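PDB 4L7T: NanU sialic acid binding protein from Bacteroides fragilis, which binds sialic acid with high affinity as a SusD-family protein of the outer membrane, probably delivering it to the partner transporter NanO. Local coordinates for residues A[39-44]-A[201-206]; A[124-129]-A[196-201]; A[332-337]-A[460-465]; A[361-366]-A[464-469]. All coordinates share one frame; numbering follows the deposited sequence. Where two conformers were deposited one is given.

Interaction 1: residues A[39-44]-A[201-206]; sequences FNVGLH and RYYWSM
His44 NE2 accepts a hydrogen bond from the backbone amide of Trp204 (N to NE2 3.0 Å, N-H...acceptor angle 163°), the amide nitrogen tilted from the imidazole plane. The other ring nitrogen points back into its own helix: His44 ND1 donates to Asn40 O at 2.9 Å, nearly straight and within the ring plane. Asn40 O thus takes two donors, ND1 and the backbone N of His44, from opposite faces of its carbonyl plane. With a bond at each nitrogen the ring cannot flip freely, and donation from ND1 with acceptance at NE2 is consistent with a neutral ring. Chi1 of -75° sets CG beside the backbone N and carries the imidazole across to the loop. In this N-terminal part of the SusD-like fold, the bond ties helix 33-48 to the loop leading into helix 206-223. Tyr203 CD1 lies over one imidazole face, 3.4 Å from His44 ND1, the two rings set obliquely with planes 49° apart. Farther out, the two methyls of the beta-branched Val41 close around Tyr203 OH, CG2 at 3.4 Å. A water held by Val41 O links weakly to Tyr203 OH, while helix 121-146 borders the contact through Glu130 and Met134.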
# COMPACT_ATOMS: atom_id res chain seq x y z
N PHE A 39 17.00 -12.31 13.98
CA PHE A 39 17.10 -10.84 13.93
C PHE A 39 16.40 -10.32 12.62
O PHE A 39 15.73 -9.26 12.63
CB PHE A 39 18.49 -10.34 14.01
CG PHE A 39 18.54 -8.86 14.33
CD1 PHE A 39 18.47 -8.44 15.69
CD2 PHE A 39 18.57 -7.87 13.32
CE1 PHE A 39 18.56 -7.09 15.98
CE2 PHE A 39 18.62 -6.51 13.60
CZ PHE A 39 18.61 -6.10 14.95
N ASN A 40 16.57 -11.09 11.54
CA ASN A 40 15.85 -10.81 10.29
C ASN A 40 14.32 -10.97 10.50
O ASN A 40 13.58 -10.12 9.96
CB ASN A 40 16.39 -11.81 9.20
CG ASN A 40 15.84 -11.48 7.81
OD1 ASN A 40 15.90 -10.30 7.38
ND2 ASN A 40 15.34 -12.51 7.10
N VAL A 41 13.82 -12.02 11.14
CA VAL A 41 12.41 -12.16 11.51
C VAL A 41 11.97 -10.86 12.26
O VAL A 41 10.96 -10.23 11.95
CB VAL A 41 12.16 -13.43 12.40
CG1 VAL A 41 10.70 -13.44 13.01
CG2 VAL A 41 12.36 -14.71 11.59
N GLY A 42 12.80 -10.46 13.23
CA GLY A 42 12.55 -9.22 14.02
C GLY A 42 12.45 -7.96 13.18
O GLY A 42 11.64 -7.07 13.46
N LEU A 43 13.26 -7.85 12.16
CA LEU A 43 13.20 -6.66 11.31
C LEU A 43 11.88 -6.61 10.57
O LEU A 43 11.33 -5.49 10.34
CB LEU A 43 14.32 -6.65 10.25
CG LEU A 43 15.74 -6.44 10.76
CD1 LEU A 43 16.57 -6.56 9.54
CD2 LEU A 43 15.97 -5.05 11.53
N HIS A 44 11.37 -7.79 10.17
CA HIS A 44 10.13 -7.85 9.38
C HIS A 44 9.00 -7.55 10.35
O HIS A 44 7.98 -6.97 9.97
CB HIS A 44 9.97 -9.17 8.58
CG HIS A 44 10.87 -9.21 7.36
ND1 HIS A 44 12.22 -9.49 7.44
CD2 HIS A 44 10.59 -9.05 6.04
CE1 HIS A 44 12.75 -9.45 6.20
NE2 HIS A 44 11.77 -9.18 5.34
N ARG A 201 6.91 -15.35 0.79
CA ARG A 201 6.42 -14.05 0.21
C ARG A 201 6.11 -12.99 1.28
O ARG A 201 5.76 -11.87 0.90
CB ARG A 201 5.23 -14.29 -0.71
CG ARG A 201 5.61 -15.21 -1.99
CD ARG A 201 4.37 -15.92 -2.57
NE ARG A 201 4.85 -16.96 -3.52
CZ ARG A 201 5.07 -16.78 -4.83
NH1 ARG A 201 4.86 -15.58 -5.43
NH2 ARG A 201 5.49 -17.83 -5.59
N TYR A 202 6.30 -13.36 2.56
CA TYR A 202 6.20 -12.38 3.63
C TYR A 202 7.55 -11.93 4.15
O TYR A 202 7.58 -11.25 5.19
CB TYR A 202 5.50 -13.01 4.82
CG TYR A 202 4.21 -13.68 4.68
CD1 TYR A 202 3.04 -12.95 4.52
CD2 TYR A 202 4.12 -15.07 4.83
CE1 TYR A 202 1.81 -13.56 4.47
CE2 TYR A 202 2.87 -15.70 4.79
CZ TYR A 202 1.73 -14.93 4.62
OH TYR A 202 0.49 -15.48 4.55
N TYR A 203 8.64 -12.19 3.40
CA TYR A 203 9.97 -11.68 3.62
C TYR A 203 10.45 -11.02 2.37
O TYR A 203 10.07 -11.47 1.24
CB TYR A 203 10.98 -12.83 4.04
CG TYR A 203 10.70 -13.22 5.50
CD1 TYR A 203 11.42 -12.64 6.52
CD2 TYR A 203 9.66 -14.06 5.80
CE1 TYR A 203 11.13 -12.94 7.86
CE2 TYR A 203 9.33 -14.36 7.17
CZ TYR A 203 10.06 -13.75 8.15
OH TYR A 203 9.81 -14.05 9.49
N TRP A 204 11.35 -10.05 2.52
CA TRP A 204 11.84 -9.35 1.36
C TRP A 204 12.65 -10.29 0.43
O TRP A 204 13.26 -11.28 0.88
CB TRP A 204 12.67 -8.13 1.82
CG TRP A 204 12.83 -7.10 0.74
CD1 TRP A 204 13.80 -7.06 -0.18
CD2 TRP A 204 11.93 -6.00 0.47
NE1 TRP A 204 13.62 -5.91 -1.03
CE2 TRP A 204 12.50 -5.25 -0.60
CE3 TRP A 204 10.77 -5.54 1.09
CZ2 TRP A 204 11.88 -4.09 -1.14
CZ3 TRP A 204 10.14 -4.36 0.55
CH2 TRP A 204 10.69 -3.68 -0.55
N SER A 205 12.64 -10.01 -0.87
CA SER A 205 13.26 -10.94 -1.89
C SER A 205 13.71 -10.07 -3.07
O SER A 205 13.42 -8.85 -3.11
CB SER A 205 12.23 -11.96 -2.37
OG SER A 205 11.20 -11.32 -3.10
N MET A 206 14.41 -10.67 -4.04
CA MET A 206 14.75 -9.92 -5.24
C MET A 206 13.55 -9.33 -5.99
O MET A 206 13.67 -8.17 -6.44
CB MET A 206 15.57 -10.84 -6.21
CG MET A 206 16.02 -10.11 -7.44
SD MET A 206 17.12 -8.69 -7.22
CE MET A 206 18.33 -9.01 -8.53
O HOH W 1 8.48 -11.41 11.04

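Interaction 2: residues A[124-129]-A[196-201]; sequences KNYYLG and SFKYGR. With EDO (1,2-ethanediol), chain G.
The Tyr126 ring carries the aliphatic chain of Lys198 on one face and meets the carbonyl of Ser196 at its hydroxyl edge. Lys198 CD stands 3.8 Å from the ring centroid, only 8° off the normal, in a CH-pi contact, and Lys198 CB comes to 3.4 Å from Tyr126 CZ. The lysine is fully extended, with CG opposite the backbone N (chi1 179°), and runs back along the ring toward Tyr126 CB, counter to the direction of the tyrosine; a long methylene chain is well suited to cover an aromatic face in this way. Lys198 CG also lies over one face of the Tyr199 ring, so that one side chain lines two aromatic surfaces. Tyr199 stands almost perpendicular to Tyr126, yet nearly parallel to Tyr127, from which it is slid so far that the rings barely overlap. Together the three tyrosines form an aromatic cluster joining helix 121-146 to the type I turn Phe197-Gly200, within the helix-rich N-terminal part of this SusD-family protein. Gly200, at a positive phi, lets the chain leave that turn. Tyr126 OH lies 3.1 Å from Ser196 O, a possible hydrogen bond whose proton has another acceptor nearby. A water accepts from Tyr199 N and lies near Gly200 O, with a weak link to Tyr126 OH. The Tyr127 hydroxyl bonds to Glu33 of helix 33-48, while Phe191 meets the Tyr126 ring edge-to-face. Phe197 N donates to O1 of a 1,2-ethanediol at 2.9 Å, probably a crystallisation additive.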
# COMPACT_ATOMS: atom_id res chain seq x y z
N LYS A 124 24.89 -14.56 3.85
CA LYS A 124 25.17 -13.20 4.26
C LYS A 124 24.67 -12.22 3.18
O LYS A 124 23.96 -11.23 3.48
CB LYS A 124 26.69 -13.14 4.54
CG LYS A 124 27.44 -11.90 4.28
CD LYS A 124 29.01 -12.14 4.26
CE LYS A 124 29.46 -13.41 4.98
NZ LYS A 124 30.96 -13.31 5.23
N ASN A 125 24.88 -12.59 1.93
CA ASN A 125 24.47 -11.72 0.84
C ASN A 125 22.92 -11.69 0.73
O ASN A 125 22.39 -10.64 0.39
CB ASN A 125 25.17 -12.14 -0.45
CG ASN A 125 26.60 -11.58 -0.55
OD1 ASN A 125 26.90 -10.53 -0.02
ND2 ASN A 125 27.46 -12.29 -1.27
N TYR A 126 22.21 -12.80 0.97
CA TYR A 126 20.77 -12.75 0.90
C TYR A 126 20.25 -11.81 2.01
O TYR A 126 19.30 -11.02 1.77
CB TYR A 126 20.18 -14.12 1.03
CG TYR A 126 18.80 -14.18 0.50
CD1 TYR A 126 18.59 -14.54 -0.81
CD2 TYR A 126 17.71 -13.83 1.30
CE1 TYR A 126 17.29 -14.59 -1.31
CE2 TYR A 126 16.40 -13.86 0.81
CZ TYR A 126 16.20 -14.26 -0.51
OH TYR A 126 14.92 -14.28 -0.96
N TYR A 127 20.90 -11.90 3.20
CA TYR A 127 20.41 -10.99 4.27
C TYR A 127 20.65 -9.55 3.87
O TYR A 127 19.80 -8.69 4.20
CB TYR A 127 21.12 -11.32 5.59
CG TYR A 127 20.58 -12.56 6.29
CD1 TYR A 127 19.23 -12.82 6.43
CD2 TYR A 127 21.48 -13.49 6.85
CE1 TYR A 127 18.74 -13.90 7.09
CE2 TYR A 127 21.04 -14.59 7.50
CZ TYR A 127 19.68 -14.84 7.65
OH TYR A 127 19.21 -15.99 8.28
N LEU A 128 21.78 -9.24 3.26
CA LEU A 128 22.06 -7.89 2.80
C LEU A 128 21.08 -7.46 1.71
O LEU A 128 20.59 -6.34 1.66
CB LEU A 128 23.50 -7.69 2.26
CG LEU A 128 24.54 -7.94 3.38
CD1 LEU A 128 25.86 -7.92 2.75
CD2 LEU A 128 24.41 -6.79 4.48
N GLY A 129 20.76 -8.37 0.81
CA GLY A 129 19.64 -8.06 -0.15
C GLY A 129 18.37 -7.66 0.55
O GLY A 129 17.75 -6.64 0.13
N SER A 196 14.44 -16.36 -5.98
CA SER A 196 13.56 -17.19 -5.20
C SER A 196 12.99 -16.40 -4.02
O SER A 196 13.60 -15.41 -3.56
CB SER A 196 14.31 -18.44 -4.65
OG SER A 196 15.21 -18.03 -3.62
N PHE A 197 11.87 -16.87 -3.51
CA PHE A 197 11.40 -16.31 -2.23
C PHE A 197 11.98 -17.20 -1.09
O PHE A 197 11.29 -18.08 -0.59
CB PHE A 197 9.91 -16.31 -2.22
CG PHE A 197 9.33 -15.45 -3.33
CD1 PHE A 197 9.18 -14.07 -3.13
CD2 PHE A 197 8.88 -16.02 -4.52
CE1 PHE A 197 8.63 -13.25 -4.14
CE2 PHE A 197 8.34 -15.22 -5.56
CZ PHE A 197 8.19 -13.82 -5.35
N LYS A 198 13.22 -16.96 -0.75
CA LYS A 198 13.93 -17.92 0.15
C LYS A 198 13.20 -18.14 1.46
O LYS A 198 13.07 -19.29 1.93
CB LYS A 198 15.34 -17.44 0.37
CG LYS A 198 16.15 -18.34 1.31
CD LYS A 198 17.50 -17.66 1.52
CE LYS A 198 18.46 -18.59 2.36
NZ LYS A 198 19.78 -17.96 2.55
N TYR A 199 12.64 -17.06 2.02
CA TYR A 199 11.94 -17.14 3.28
C TYR A 199 10.42 -17.02 3.09
O TYR A 199 9.67 -16.83 4.07
CB TYR A 199 12.47 -16.11 4.29
CG TYR A 199 13.92 -16.33 4.60
CD1 TYR A 199 14.35 -17.57 5.11
CD2 TYR A 199 14.90 -15.37 4.34
CE1 TYR A 199 15.75 -17.75 5.39
CE2 TYR A 199 16.29 -15.55 4.61
CZ TYR A 199 16.70 -16.76 5.08
OH TYR A 199 18.04 -16.93 5.36
N GLY A 200 9.97 -17.05 1.85
CA GLY A 200 8.55 -16.95 1.60
C GLY A 200 8.17 -15.49 1.19
O GLY A 200 8.99 -14.63 1.16
N ARG A 201 6.91 -15.35 0.79
CA ARG A 201 6.42 -14.05 0.21
C ARG A 201 6.11 -12.99 1.28
O ARG A 201 5.76 -11.87 0.90
CB ARG A 201 5.23 -14.29 -0.71
CG ARG A 201 5.61 -15.21 -1.99
CD ARG A 201 4.37 -15.92 -2.57
NE ARG A 201 4.85 -16.96 -3.52
CZ ARG A 201 5.07 -16.78 -4.83
NH1 ARG A 201 4.86 -15.58 -5.43
NH2 ARG A 201 5.49 -17.83 -5.59
C1 EDO G . 9.98 -19.48 -4.72
O1 EDO G . 11.06 -19.59 -3.82
C2 EDO G . 10.56 -19.08 -6.05
O2 EDO G . 9.88 -19.87 -7.01
O HOH W 2 11.97 -14.34 0.87

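Interaction 3: residues A[332-337]-A[460-465]; sequences AFRDGD and RMREFM. With EDO (1,2-ethanediol), chain D.
The loop 332-337 passes alongside the last turn of helix 452-463, with the CA atoms of Ala332 and Arg462 6.7 Å apart, and then reverses in a type II turn from Arg334 to Asp337. Arg462 carries most of the contact: its chain is extended from CG to NE, and NE donates to Ala332 O at 2.8 Å (N-H...acceptor angle 159°). The bond lies in the carbonyl plane and close to the guanidinium plane, using the edge of the flat group. Asp435 and Tyr440 engage NH1 and NH2, so the buried charge is probably balanced by Asp435, and the bonds at all three nitrogens fix the group's rotation. Arg334 lies across it with CG 3.8 Å from Arg462 NH2, and Asp435 also pairs with Arg334, sharing one carboxylate between two arginines. The contact joins the end of this helix to the connection between helices 328-331 and 339-343 in the SusD-family region. Phe333, with chi1 near -58°, presents a ring edge to the helix end: CE1 is 3.5 Å from Arg462 O, near the ring plane. Met465 adds an oblique Met-aromatic contact, its SD 4.0 Å from Phe333 CZ, a flexible thioether fitting beside the ring. Asp337 OD2 lies 4.1 Å from Arg462 CD, its charge taken up by Arg339.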
# COMPACT_ATOMS: atom_id res chain seq x y z
N ALA A 332 -17.34 3.30 -9.91
CA ALA A 332 -15.97 2.78 -10.03
C ALA A 332 -15.80 1.69 -11.06
O ALA A 332 -14.65 1.54 -11.55
CB ALA A 332 -15.45 2.30 -8.71
N PHE A 333 -16.85 0.86 -11.23
CA PHE A 333 -16.66 -0.40 -11.97
C PHE A 333 -17.71 -0.55 -13.05
O PHE A 333 -18.87 -0.30 -12.82
CB PHE A 333 -16.71 -1.64 -11.05
CG PHE A 333 -15.70 -1.62 -9.95
CD1 PHE A 333 -14.38 -2.09 -10.17
CD2 PHE A 333 -16.03 -1.13 -8.68
CE1 PHE A 333 -13.42 -2.06 -9.12
CE2 PHE A 333 -15.09 -1.10 -7.66
CZ PHE A 333 -13.80 -1.60 -7.86
N ARG A 334 -17.26 -1.04 -14.23
CA ARG A 334 -18.20 -1.50 -15.29
C ARG A 334 -18.96 -2.78 -14.88
O ARG A 334 -18.45 -3.60 -14.12
CB ARG A 334 -17.41 -1.75 -16.58
CG ARG A 334 -16.60 -0.61 -17.11
CD ARG A 334 -17.35 0.72 -17.39
NE ARG A 334 -18.54 0.48 -18.23
CZ ARG A 334 -18.57 0.60 -19.55
NH1 ARG A 334 -17.49 0.98 -20.25
NH2 ARG A 334 -19.73 0.31 -20.19
N ASP A 335 -20.20 -3.02 -15.37
CA ASP A 335 -20.88 -4.26 -15.04
C ASP A 335 -20.04 -5.44 -15.47
O ASP A 335 -19.36 -5.38 -16.53
CB ASP A 335 -22.19 -4.37 -15.85
CG ASP A 335 -23.22 -3.40 -15.39
OD1 ASP A 335 -23.03 -2.66 -14.40
OD2 ASP A 335 -24.27 -3.39 -16.08
N GLY A 336 -20.10 -6.49 -14.64
CA GLY A 336 -19.29 -7.68 -14.92
C GLY A 336 -17.94 -7.73 -14.23
O GLY A 336 -17.37 -8.82 -14.07
N ASP A 337 -17.44 -6.58 -13.75
CA ASP A 337 -16.20 -6.58 -13.03
C ASP A 337 -16.35 -7.22 -11.65
O ASP A 337 -16.96 -6.65 -10.74
CB ASP A 337 -15.69 -5.10 -12.92
CG ASP A 337 -14.18 -4.99 -12.54
OD1 ASP A 337 -13.64 -5.89 -11.82
OD2 ASP A 337 -13.61 -3.95 -12.92
N ARG A 460 -5.60 1.05 -12.02
CA ARG A 460 -5.02 0.97 -10.66
C ARG A 460 -6.04 1.31 -9.60
O ARG A 460 -5.97 0.77 -8.52
CB ARG A 460 -3.77 1.85 -10.59
CG ARG A 460 -2.58 1.32 -11.45
CD ARG A 460 -1.27 2.11 -11.23
NE ARG A 460 -0.73 2.02 -9.85
CZ ARG A 460 0.07 1.03 -9.41
NH1 ARG A 460 0.46 0.07 -10.23
NH2 ARG A 460 0.59 1.03 -8.15
N MET A 461 -6.97 2.21 -9.92
CA MET A 461 -8.00 2.54 -8.93
C MET A 461 -8.94 1.35 -8.72
O MET A 461 -9.33 1.06 -7.58
CB MET A 461 -8.80 3.76 -9.33
CG MET A 461 -9.55 4.26 -8.16
SD MET A 461 -10.56 5.60 -8.77
CE MET A 461 -10.93 6.54 -7.34
N ARG A 462 -9.22 0.60 -9.78
CA ARG A 462 -10.15 -0.53 -9.70
C ARG A 462 -9.43 -1.69 -9.03
O ARG A 462 -10.04 -2.46 -8.30
CB ARG A 462 -10.59 -0.94 -11.10
CG ARG A 462 -11.43 0.12 -11.76
CD ARG A 462 -11.88 -0.29 -13.15
NE ARG A 462 -12.95 0.64 -13.58
CZ ARG A 462 -13.35 0.84 -14.83
NH1 ARG A 462 -12.68 0.35 -15.88
NH2 ARG A 462 -14.38 1.67 -15.10
N GLU A 463 -8.13 -1.84 -9.27
CA GLU A 463 -7.38 -3.03 -8.79
C GLU A 463 -6.90 -2.91 -7.32
O GLU A 463 -6.81 -3.94 -6.61
CB GLU A 463 -6.11 -3.14 -9.69
CG GLU A 463 -5.24 -4.45 -9.56
CD GLU A 463 -6.04 -5.75 -9.87
OE1 GLU A 463 -7.00 -5.77 -10.69
OE2 GLU A 463 -5.64 -6.77 -9.22
N PHE A 464 -6.67 -1.67 -6.85
CA PHE A 464 -5.96 -1.49 -5.56
C PHE A 464 -6.68 -0.65 -4.54
O PHE A 464 -6.09 -0.12 -3.62
CB PHE A 464 -4.58 -0.86 -5.85
CG PHE A 464 -3.70 -1.72 -6.68
CD1 PHE A 464 -3.30 -2.95 -6.23
CD2 PHE A 464 -3.33 -1.31 -7.93
CE1 PHE A 464 -2.48 -3.76 -7.06
CE2 PHE A 464 -2.50 -2.13 -8.77
CZ PHE A 464 -2.10 -3.31 -8.31
N MET A 465 -7.98 -0.66 -4.58
CA MET A 465 -8.68 0.09 -3.48
C MET A 465 -8.34 -0.57 -2.19
O MET A 465 -8.30 -1.82 -2.06
CB MET A 465 -10.23 -0.03 -3.64
CG MET A 465 -10.83 0.51 -4.85
SD MET A 465 -12.70 0.62 -4.70
CE MET A 465 -12.81 1.48 -3.31
C1 EDO D . -6.58 2.83 -5.55
O1 EDO D . -8.06 2.56 -5.66
C2 EDO D . -5.41 2.57 -6.53
O2 EDO D . -4.65 3.56 -7.35

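Interaction 4: residues A[361-366]-A[464-469]; sequences PFCNKY and FMFEGK
Lys365 NZ makes two short bonds to the turn: a salt bridge to Glu467 OE2 at 2.7 Å and a hydrogen bond to Met465 O, also 2.7 Å. The ammonium lies in the plane of the Met465 carbonyl, on a lone pair, and meets the carboxylate through the anti lone pair of OE2. A bend at chi3 (-79°) in an otherwise extended chain turns the amine to these acceptors, and a water bridges NZ to Met465 N. Glu467 OE2 has a second cationic partner in Arg387. Next to this, Tyr366 OH donates to Phe466 O at 2.8 Å, approaching from above the carbonyl plane, with the oxygen near the plane of the phenol ring. Lys365 CG lies over one face of that ring, and Phe285 meets it edge-to-face. The packing centres on Phe466, whose ring has Cys363 over one face: SG is 3.8 Å from the centroid, 17° off the normal, and CB adds a CH-pi contact. A small, polarisable thiol suits this close seat at the end of strand 356-363. The segment 464-469 folds as a type II turn from Phe464 to Glu467, with Phe466 at positive phi and its amide held by Glu59. In this buried contact the ammonium, just past the strand, is met by a carboxylate, the Met465 carbonyl and one water, a setting that would be expected to favour the protonated lysine.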
# COMPACT_ATOMS: atom_id res chain seq x y z
N PRO A 361 -21.42 2.26 1.16
CA PRO A 361 -20.64 1.03 1.07
C PRO A 361 -19.61 0.93 2.19
O PRO A 361 -19.34 1.94 2.83
CB PRO A 361 -19.97 1.18 -0.28
CG PRO A 361 -19.57 2.68 -0.38
CD PRO A 361 -20.79 3.37 0.40
N PHE A 362 -19.04 -0.26 2.43
CA PHE A 362 -17.92 -0.49 3.38
C PHE A 362 -16.96 -1.50 2.71
O PHE A 362 -17.33 -2.18 1.75
CB PHE A 362 -18.33 -0.91 4.80
CG PHE A 362 -18.99 -2.25 4.90
CD1 PHE A 362 -18.20 -3.41 5.11
CD2 PHE A 362 -20.37 -2.36 4.89
CE1 PHE A 362 -18.82 -4.68 5.25
CE2 PHE A 362 -20.97 -3.58 5.04
CZ PHE A 362 -20.19 -4.74 5.21
N CYS A 363 -15.73 -1.48 3.17
CA CYS A 363 -14.67 -2.29 2.61
C CYS A 363 -14.99 -3.78 2.78
O CYS A 363 -15.22 -4.25 3.92
CB CYS A 363 -13.38 -1.91 3.37
SG CYS A 363 -12.00 -3.03 2.84
N ASN A 364 -14.92 -4.53 1.66
CA ASN A 364 -15.09 -6.01 1.71
C ASN A 364 -13.83 -6.77 1.26
O ASN A 364 -13.82 -8.01 1.12
CB ASN A 364 -16.26 -6.42 0.86
CG ASN A 364 -16.77 -7.85 1.17
OD1 ASN A 364 -16.83 -8.31 2.34
ND2 ASN A 364 -17.06 -8.59 0.09
N LYS A 365 -12.78 -6.02 1.03
CA LYS A 365 -11.53 -6.66 0.51
C LYS A 365 -10.86 -7.55 1.58
O LYS A 365 -10.23 -8.57 1.23
CB LYS A 365 -10.53 -5.60 0.03
CG LYS A 365 -9.23 -6.26 -0.56
CD LYS A 365 -8.44 -5.24 -1.38
CE LYS A 365 -9.06 -5.04 -2.83
NZ LYS A 365 -8.16 -4.04 -3.64
N TYR A 366 -11.01 -7.18 2.86
CA TYR A 366 -10.34 -7.87 3.99
C TYR A 366 -11.44 -8.35 4.93
O TYR A 366 -12.09 -7.52 5.66
CB TYR A 366 -9.38 -6.99 4.72
CG TYR A 366 -8.32 -6.28 3.84
CD1 TYR A 366 -7.34 -7.00 3.22
CD2 TYR A 366 -8.39 -4.95 3.62
CE1 TYR A 366 -6.36 -6.39 2.36
CE2 TYR A 366 -7.45 -4.26 2.79
CZ TYR A 366 -6.47 -4.99 2.15
OH TYR A 366 -5.52 -4.37 1.41
N PHE A 464 -6.67 -1.67 -6.85
CA PHE A 464 -5.96 -1.49 -5.56
C PHE A 464 -6.68 -0.65 -4.54
O PHE A 464 -6.09 -0.12 -3.62
CB PHE A 464 -4.58 -0.86 -5.85
CG PHE A 464 -3.70 -1.72 -6.68
CD1 PHE A 464 -3.30 -2.95 -6.23
CD2 PHE A 464 -3.33 -1.31 -7.93
CE1 PHE A 464 -2.48 -3.76 -7.06
CE2 PHE A 464 -2.50 -2.13 -8.77
CZ PHE A 464 -2.10 -3.31 -8.31
N MET A 465 -7.98 -0.66 -4.58
CA MET A 465 -8.68 0.09 -3.48
C MET A 465 -8.34 -0.57 -2.19
O MET A 465 -8.30 -1.82 -2.06
CB MET A 465 -10.23 -0.03 -3.64
CG MET A 465 -10.83 0.51 -4.85
SD MET A 465 -12.70 0.62 -4.70
CE MET A 465 -12.81 1.48 -3.31
N PHE A 466 -8.14 0.23 -1.16
CA PHE A 466 -7.72 -0.29 0.18
C PHE A 466 -6.31 -0.91 0.24
O PHE A 466 -5.97 -1.61 1.21
CB PHE A 466 -8.79 -1.22 0.81
CG PHE A 466 -10.18 -0.77 0.53
CD1 PHE A 466 -10.68 0.43 1.13
CD2 PHE A 466 -10.98 -1.46 -0.39
CE1 PHE A 466 -11.91 0.86 0.84
CE2 PHE A 466 -12.20 -1.02 -0.69
CZ PHE A 466 -12.71 0.16 -0.05
N GLU A 467 -5.48 -0.67 -0.78
CA GLU A 467 -4.13 -1.15 -0.81
C GLU A 467 -3.06 -0.08 -0.77
O GLU A 467 -1.90 -0.38 -1.02
CB GLU A 467 -3.94 -2.16 -1.98
CG GLU A 467 -4.69 -3.47 -1.79
CD GLU A 467 -4.50 -4.38 -3.00
OE1 GLU A 467 -3.35 -4.94 -3.07
OE2 GLU A 467 -5.46 -4.51 -3.80
N GLY A 468 -3.42 1.19 -0.43
CA GLY A 468 -2.40 2.24 -0.22
C GLY A 468 -1.66 2.69 -1.43
O GLY A 468 -0.50 3.06 -1.33
N LYS A 469 -2.38 2.78 -2.53
CA LYS A 469 -1.77 3.18 -3.80
C LYS A 469 -2.27 4.54 -4.38
O LYS A 469 -1.46 5.24 -5.00
CB LYS A 469 -2.06 2.15 -4.93
CG LYS A 469 -1.58 0.71 -4.61
CD LYS A 469 -0.16 0.72 -4.19
CE LYS A 469 0.31 -0.74 -3.87
NZ LYS A 469 1.73 -0.88 -3.21
O HOH W 3 -9.95 -2.99 -5.65

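How the interactions relate
The four contacts form two pairs. Interactions 1 and 2 lie with centres about 8 Å apart, share Arg201 and fasten successive parts of the loop before helix 206-223 to helices 33-48 and 121-146; along the chain, the span bridged by interaction 2 falls within that of interaction 1. Interactions 3 and 4, about 11 Å apart between centres, share Phe464 and Met465, where helix 452-463 gives way to the following turn, and a weak, probable hydrogen bond runs from Lys365 NZ to Glu463 O between them. Interactions 1 and 3 sit on opposite sides of the chain's centre, about 31 Å between centres. The pairs thus lie in separate regions, one in the N-terminal helices, the other in the later SusD-family part.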